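Local coordinates for protein response regulator aspartate phosphatase H (Bacillus subtilis, PDB 3Q15) that dephosphorylates the sporulation response regulator Spo0F and also acts on the competence regulator ComA, helping to separate competence and sporulation in time, at residues Pro8-Tyr20 with Leu99-Asp113. Residues are numbered along the deposited sequence; the frame is centred on the assembly and turned at random.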
loop_
_atom_site.group_PDB
_atom_site.type_symbol
_atom_site.label_atom_id
_atom_site.label_comp_id
_atom_site.label_asym_id
_atom_site.label_seq_id
_atom_site.Cartn_x
_atom_site.Cartn_y
_atom_site.Cartn_z
ATOM N N PRO A 8 -9.199 23.259 -5.282
ATOM C CA PRO A 8 -9.343 21.864 -4.852
ATOM C C PRO A 8 -9.876 21.795 -3.425
ATOM O O PRO A 8 -9.407 22.540 -2.569
ATOM C CB PRO A 8 -7.909 21.331 -4.898
ATOM C CG PRO A 8 -7.188 22.231 -5.842
ATOM C CD PRO A 8 -7.820 23.581 -5.691
ATOM N N SER A 9 -10.837 20.906 -3.183
ATOM C CA SER A 9 -11.479 20.794 -1.875
ATOM C C SER A 9 -10.513 20.360 -0.775
ATOM O O SER A 9 -10.752 20.622 0.403
ATOM C CB SER A 9 -12.659 19.824 -1.938
ATOM O OG SER A 9 -12.226 18.527 -2.311
ATOM N N SER A 10 -9.432 19.691 -1.159
ATOM C CA SER A 10 -8.408 19.286 -0.203
ATOM C C SER A 10 -7.683 20.513 0.344
ATOM O O SER A 10 -7.307 20.557 1.518
ATOM C CB SER A 10 -7.405 18.344 -0.863
ATOM O OG SER A 10 -6.670 19.026 -1.861
ATOM N N ARG A 11 -7.488 21.507 -0.517
ATOM C CA ARG A 11 -6.881 22.764 -0.106
ATOM C C ARG A 11 -7.770 23.448 0.922
ATOM O O ARG A 11 -7.287 23.964 1.927
ATOM C CB ARG A 11 -6.658 23.683 -1.309
ATOM C CG ARG A 11 -5.833 24.921 -0.996
ATOM C CD ARG A 11 -5.686 25.806 -2.221
ATOM N NE ARG A 11 -5.027 25.112 -3.324
ATOM C CZ ARG A 11 -4.990 25.561 -4.576
ATOM N NH1 ARG A 11 -5.583 26.706 -4.891
ATOM N NH2 ARG A 11 -4.365 24.862 -5.515
ATOM N N VAL A 12 -9.075 23.445 0.675
ATOM C CA VAL A 12 -10.016 24.041 1.617
ATOM C C VAL A 12 -10.092 23.210 2.895
ATOM O O VAL A 12 -10.294 23.743 3.990
ATOM C CB VAL A 12 -11.415 24.191 1.003
ATOM C CG1 VAL A 12 -12.385 24.751 2.033
ATOM C CG2 VAL A 12 -11.355 25.086 -0.223
ATOM N N GLY A 13 -9.914 21.902 2.748
ATOM C CA GLY A 13 -9.916 21.002 3.886
ATOM C C GLY A 13 -8.815 21.286 4.894
ATOM O O GLY A 13 -9.057 21.271 6.101
ATOM N N VAL A 14 -7.603 21.538 4.408
ATOM C CA VAL A 14 -6.482 21.798 5.303
ATOM C C VAL A 14 -6.591 23.161 5.988
ATOM O O VAL A 14 -6.085 23.340 7.093
ATOM C CB VAL A 14 -5.112 21.654 4.605
ATOM C CG1 VAL A 14 -4.879 20.210 4.189
ATOM C CG2 VAL A 14 -5.009 22.593 3.412
ATOM N N LYS A 15 -7.251 24.115 5.340
ATOM C CA LYS A 15 -7.499 25.409 5.969
ATOM C C LYS A 15 -8.510 25.250 7.105
ATOM O O LYS A 15 -8.399 25.908 8.142
ATOM C CB LYS A 15 -7.988 26.442 4.951
ATOM C CG LYS A 15 -8.325 27.791 5.568
ATOM C CD LYS A 15 -8.640 28.838 4.513
ATOM C CE LYS A 15 -7.420 29.143 3.653
ATOM N NZ LYS A 15 -7.664 30.267 2.706
ATOM N N ILE A 16 -9.487 24.371 6.903
ATOM C CA ILE A 16 -10.439 24.014 7.954
ATOM C C ILE A 16 -9.714 23.345 9.127
ATOM O O ILE A 16 -10.035 23.589 10.290
ATOM C CB ILE A 16 -11.553 23.083 7.422
ATOM C CG1 ILE A 16 -12.425 23.824 6.407
ATOM C CG2 ILE A 16 -12.410 22.560 8.567
ATOM C CD1 ILE A 16 -13.585 23.012 5.874
ATOM N N ASN A 17 -8.732 22.506 8.808
ATOM C CA ASN A 17 -7.874 21.902 9.819
ATOM C C ASN A 17 -7.183 22.974 10.650
ATOM O O ASN A 17 -7.026 22.829 11.862
ATOM C CB ASN A 17 -6.806 21.023 9.161
ATOM C CG ASN A 17 -7.379 19.758 8.556
ATOM O OD1 ASN A 17 -8.594 19.544 8.554
ATOM N ND2 ASN A 17 -6.503 18.910 8.029
ATOM N N GLU A 18 -6.752 24.040 9.983
ATOM C CA GLU A 18 -6.081 25.137 10.659
ATOM C C GLU A 18 -7.095 25.893 11.501
ATOM O O GLU A 18 -6.806 26.302 12.625
ATOM C CB GLU A 18 -5.427 26.080 9.646
ATOM C CG GLU A 18 -4.712 27.254 10.285
ATOM C CD GLU A 18 -3.600 26.819 11.217
ATOM O OE1 GLU A 18 -3.296 27.571 12.167
ATOM O OE2 GLU A 18 -3.028 25.730 10.995
ATOM N N TRP A 19 -8.284 26.078 10.936
ATOM C CA TRP A 19 -9.405 26.680 11.646
ATOM C C TRP A 19 -9.657 25.913 12.949
ATOM O O TRP A 19 -9.796 26.509 14.019
ATOM C CB TRP A 19 -10.640 26.671 10.739
ATOM C CG TRP A 19 -11.901 27.184 11.362
ATOM C CD1 TRP A 19 -12.023 27.875 12.533
ATOM C CD2 TRP A 19 -13.227 27.034 10.846
ATOM N NE1 TRP A 19 -13.344 28.167 12.775
ATOM C CE2 TRP A 19 -14.106 27.658 11.750
ATOM C CE3 TRP A 19 -13.760 26.432 9.698
ATOM C CZ2 TRP A 19 -15.482 27.699 11.552
ATOM C CZ3 TRP A 19 -15.124 26.471 9.501
ATOM C CH2 TRP A 19 -15.972 27.102 10.422
ATOM N N TYR A 20 -9.689 24.586 12.846
ATOM C CA TYR A 20 -9.899 23.702 13.990
ATOM C C TYR A 20 -8.841 23.901 15.070
ATOM O O TYR A 20 -9.150 23.921 16.260
ATOM C CB TYR A 20 -9.868 22.244 13.528
ATOM C CG TYR A 20 -10.458 21.257 14.513
ATOM C CD1 TYR A 20 -11.371 21.666 15.478
ATOM C CD2 TYR A 20 -10.099 19.916 14.479
ATOM C CE1 TYR A 20 -11.915 20.764 16.378
ATOM C CE2 TYR A 20 -10.636 19.004 15.380
ATOM C CZ TYR A 20 -11.543 19.434 16.324
ATOM O OH TYR A 20 -12.079 18.536 17.217
ATOM N N LEU A 99 -14.793 14.851 13.347
ATOM C CA LEU A 99 -13.900 15.949 12.983
ATOM C C LEU A 99 -12.475 15.448 12.811
ATOM O O LEU A 99 -11.798 15.787 11.842
ATOM C CB LEU A 99 -13.928 17.057 14.040
ATOM C CG LEU A 99 -15.219 17.860 14.175
ATOM C CD1 LEU A 99 -15.054 18.914 15.258
ATOM C CD2 LEU A 99 -15.592 18.500 12.848
ATOM N N LYS A 100 -12.022 14.640 13.765
ATOM C CA LYS A 100 -10.688 14.076 13.708
ATOM C C LYS A 100 -10.512 13.279 12.421
ATOM O O LYS A 100 -9.472 13.362 11.768
ATOM C CB LYS A 100 -10.429 13.185 14.923
ATOM C CG LYS A 100 -9.018 12.631 14.993
ATOM C CD LYS A 100 -8.780 11.904 16.307
ATOM C CE LYS A 100 -7.310 11.551 16.485
ATOM N NZ LYS A 100 -7.062 10.841 17.772
ATOM N N TYR A 101 -11.537 12.515 12.057
ATOM C CA TYR A 101 -11.488 11.682 10.861
ATOM C C TYR A 101 -11.337 12.530 9.607
ATOM O O TYR A 101 -10.519 12.233 8.735
ATOM C CB TYR A 101 -12.748 10.819 10.749
ATOM C CG TYR A 101 -12.943 10.222 9.371
ATOM C CD1 TYR A 101 -13.854 10.769 8.478
ATOM C CD2 TYR A 101 -12.201 9.124 8.958
ATOM C CE1 TYR A 101 -14.031 10.229 7.218
ATOM C CE2 TYR A 101 -12.368 8.581 7.701
ATOM C CZ TYR A 101 -13.285 9.134 6.834
ATOM O OH TYR A 101 -13.451 8.585 5.580
ATOM N N TYR A 102 -12.127 13.591 9.524
ATOM C CA TYR A 102 -12.077 14.490 8.380
ATOM C C TYR A 102 -10.741 15.224 8.272
ATOM O O TYR A 102 -10.177 15.334 7.184
ATOM C CB TYR A 102 -13.230 15.491 8.443
ATOM C CG TYR A 102 -14.535 14.948 7.903
ATOM C CD1 TYR A 102 -15.741 15.233 8.533
ATOM C CD2 TYR A 102 -14.564 14.162 6.757
ATOM C CE1 TYR A 102 -16.936 14.745 8.044
ATOM C CE2 TYR A 102 -15.757 13.668 6.257
ATOM C CZ TYR A 102 -16.941 13.966 6.909
ATOM O OH TYR A 102 -18.137 13.487 6.433
ATOM N N SER A 103 -10.238 15.728 9.396
ATOM C CA SER A 103 -8.997 16.491 9.379
ATOM C C SER A 103 -7.862 15.649 8.805
ATOM O O SER A 103 -7.051 16.141 8.027
ATOM C CB SER A 103 -8.632 16.999 10.781
ATOM O OG SER A 103 -8.332 15.921 11.657
ATOM N N LEU A 104 -7.826 14.378 9.193
ATOM C CA LEU A 104 -6.815 13.440 8.720
ATOM C C LEU A 104 -7.062 13.041 7.268
ATOM O O LEU A 104 -6.126 12.905 6.478
ATOM C CB LEU A 104 -6.805 12.189 9.602
ATOM C CG LEU A 104 -6.354 12.363 11.053
ATOM C CD1 LEU A 104 -6.733 11.148 11.886
ATOM C CD2 LEU A 104 -4.850 12.625 11.117
ATOM N N PHE A 105 -8.330 12.849 6.922
ATOM C CA PHE A 105 -8.693 12.436 5.577
ATOM C C PHE A 105 -8.311 13.502 4.563
ATOM O O PHE A 105 -7.576 13.232 3.615
ATOM C CB PHE A 105 -10.190 12.127 5.474
ATOM C CG PHE A 105 -10.642 11.808 4.074
ATOM C CD1 PHE A 105 -10.561 10.512 3.582
ATOM C CD2 PHE A 105 -11.127 12.808 3.244
ATOM C CE1 PHE A 105 -10.969 10.214 2.288
ATOM C CE2 PHE A 105 -11.536 12.520 1.947
ATOM C CZ PHE A 105 -11.457 11.219 1.469
ATOM N N PHE A 106 -8.807 14.715 4.767
ATOM C CA PHE A 106 -8.520 15.806 3.845
ATOM C C PHE A 106 -7.049 16.204 3.831
ATOM O O PHE A 106 -6.558 16.719 2.832
ATOM C CB PHE A 106 -9.403 17.012 4.142
ATOM C CG PHE A 106 -10.809 16.839 3.673
ATOM C CD1 PHE A 106 -11.102 16.850 2.320
ATOM C CD2 PHE A 106 -11.837 16.642 4.577
ATOM C CE1 PHE A 106 -12.402 16.677 1.875
ATOM C CE2 PHE A 106 -13.137 16.471 4.139
ATOM C CZ PHE A 106 -13.420 16.489 2.787
ATOM N N ARG A 107 -6.352 15.971 4.937
ATOM C CA ARG A 107 -4.920 16.223 4.978
ATOM C C ARG A 107 -4.196 15.206 4.107
ATOM O O ARG A 107 -3.232 15.539 3.418
ATOM C CB ARG A 107 -4.389 16.176 6.414
ATOM C CG ARG A 107 -2.880 16.318 6.511
ATOM C CD ARG A 107 -2.400 17.610 5.868
ATOM N NE ARG A 107 -0.944 17.715 5.861
ATOM C CZ ARG A 107 -0.229 18.305 6.815
ATOM N NH1 ARG A 107 -0.833 18.847 7.864
ATOM N NH2 ARG A 107 1.093 18.352 6.719
ATOM N N GLY A 108 -4.670 13.966 4.140
ATOM C CA GLY A 108 -4.133 12.919 3.292
ATOM C C GLY A 108 -4.359 13.220 1.822
ATOM O O GLY A 108 -3.463 13.043 0.996
ATOM N N MET A 109 -5.559 13.684 1.496
ATOM C CA MET A 109 -5.873 14.048 0.120
ATOM C C MET A 109 -5.057 15.261 -0.333
ATOM O O MET A 109 -4.646 15.341 -1.488
ATOM C CB MET A 109 -7.372 14.308 -0.047
ATOM C CG MET A 109 -8.240 13.053 0.037
ATOM S SD MET A 109 -7.776 11.800 -1.178
ATOM C CE MET A 109 -8.975 10.517 -0.829
ATOM N N TYR A 110 -4.816 16.199 0.575
ATOM C CA TYR A 110 -3.987 17.357 0.246
ATOM C C TYR A 110 -2.570 16.926 -0.120
ATOM O O TYR A 110 -1.996 17.398 -1.104
ATOM C CB TYR A 110 -3.955 18.356 1.399
ATOM C CG TYR A 110 -3.068 19.557 1.150
ATOM C CD1 TYR A 110 -3.504 20.621 0.367
ATOM C CD2 TYR A 110 -1.797 19.633 1.704
ATOM C CE1 TYR A 110 -2.690 21.729 0.139
ATOM C CE2 TYR A 110 -0.978 20.733 1.481
ATOM C CZ TYR A 110 -1.431 21.776 0.699
ATOM O OH TYR A 110 -0.621 22.871 0.476
ATOM N N GLU A 111 -2.008 16.027 0.679
ATOM C CA GLU A 111 -0.689 15.488 0.400
ATOM C C GLU A 111 -0.704 14.737 -0.925
ATOM O O GLU A 111 0.216 14.866 -1.734
ATOM C CB GLU A 111 -0.229 14.580 1.540
ATOM C CG GLU A 111 -0.072 15.307 2.878
ATOM C CD GLU A 111 1.047 16.346 2.863
ATOM O OE1 GLU A 111 1.905 16.296 1.955
ATOM O OE2 GLU A 111 1.073 17.213 3.763
ATOM N N PHE A 112 -1.762 13.966 -1.147
ATOM C CA PHE A 112 -1.926 13.223 -2.392
ATOM C C PHE A 112 -1.950 14.157 -3.597
ATOM O O PHE A 112 -1.323 13.880 -4.618
ATOM C CB PHE A 112 -3.203 12.371 -2.346
ATOM C CG PHE A 112 -3.558 11.738 -3.660
ATOM C CD1 PHE A 112 -2.986 10.538 -4.042
ATOM C CD2 PHE A 112 -4.469 12.342 -4.511
ATOM C CE1 PHE A 112 -3.312 9.956 -5.242
ATOM C CE2 PHE A 112 -4.799 11.762 -5.715
ATOM C CZ PHE A 112 -4.219 10.568 -6.081
ATOM N N ASP A 113 -2.660 15.274 -3.468
ATOM C CA ASP A 113 -2.793 16.231 -4.565
ATOM C C ASP A 113 -1.495 16.963 -4.905
ATOM O O ASP A 113 -1.333 17.471 -6.017
ATOM C CB ASP A 113 -3.902 17.239 -4.268
ATOM C CG ASP A 113 -5.281 16.629 -4.380
ATOM O OD1 ASP A 113 -5.413 15.599 -5.077
ATOM O OD2 ASP A 113 -6.230 17.174 -3.776
HETATM O O HOH W 1 -3.466 19.495 8.698
#
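Ser10 fits as a knob into a hole formed by Phe106, Met109, Tyr110 and Asp113, where the first helix of the N-terminal three-helix bundle packs against helix 93-113, which runs into the first predicted TPR repeat. The segments run roughly antiparallel, at 134°, with axes 8.2 Å apart. Packing is tightest where small residues face the TPR-side helix: Ser10 CB lies 3.7 Å from Tyr110 N, and Gly13 CA settles 4.0 Å from Phe106 CB. Val14 crosses Tyr110 at about a right angle, CG1 3.5 Å from Tyr110 CB and CG2 over one face of the ring, offset toward its rim, in a CH-pi contact.

With CG anti to the carbonyl carbon (chi1 -70°), the Asn17 amide reaches across to the backbone of helix 93-113, where ND2 donates to Ser103 O at 2.8 Å, bent to 141° at the hydrogen; Arg107 N reaches this oxygen from the opposite face. Asn17 OD1 turns instead to Tyr54 of the bundle. At the far end the buried Tyr20 ring meets Leu99, whose CD1 lies 3.6 Å from Tyr20 OH.

On the looser, partly exposed flank the Arg107 guanidinium grips Glu111 OE2 side-on through NE and NH2, and one water bridges Arg107 NH1 and Asn17 ND2. Beside the knob, at the end of helix 93-113, exposed Asp113 accepts the Ser10 hydroxyl on the anti lone pair of OD2, 2.7 Å from Ser10 OG.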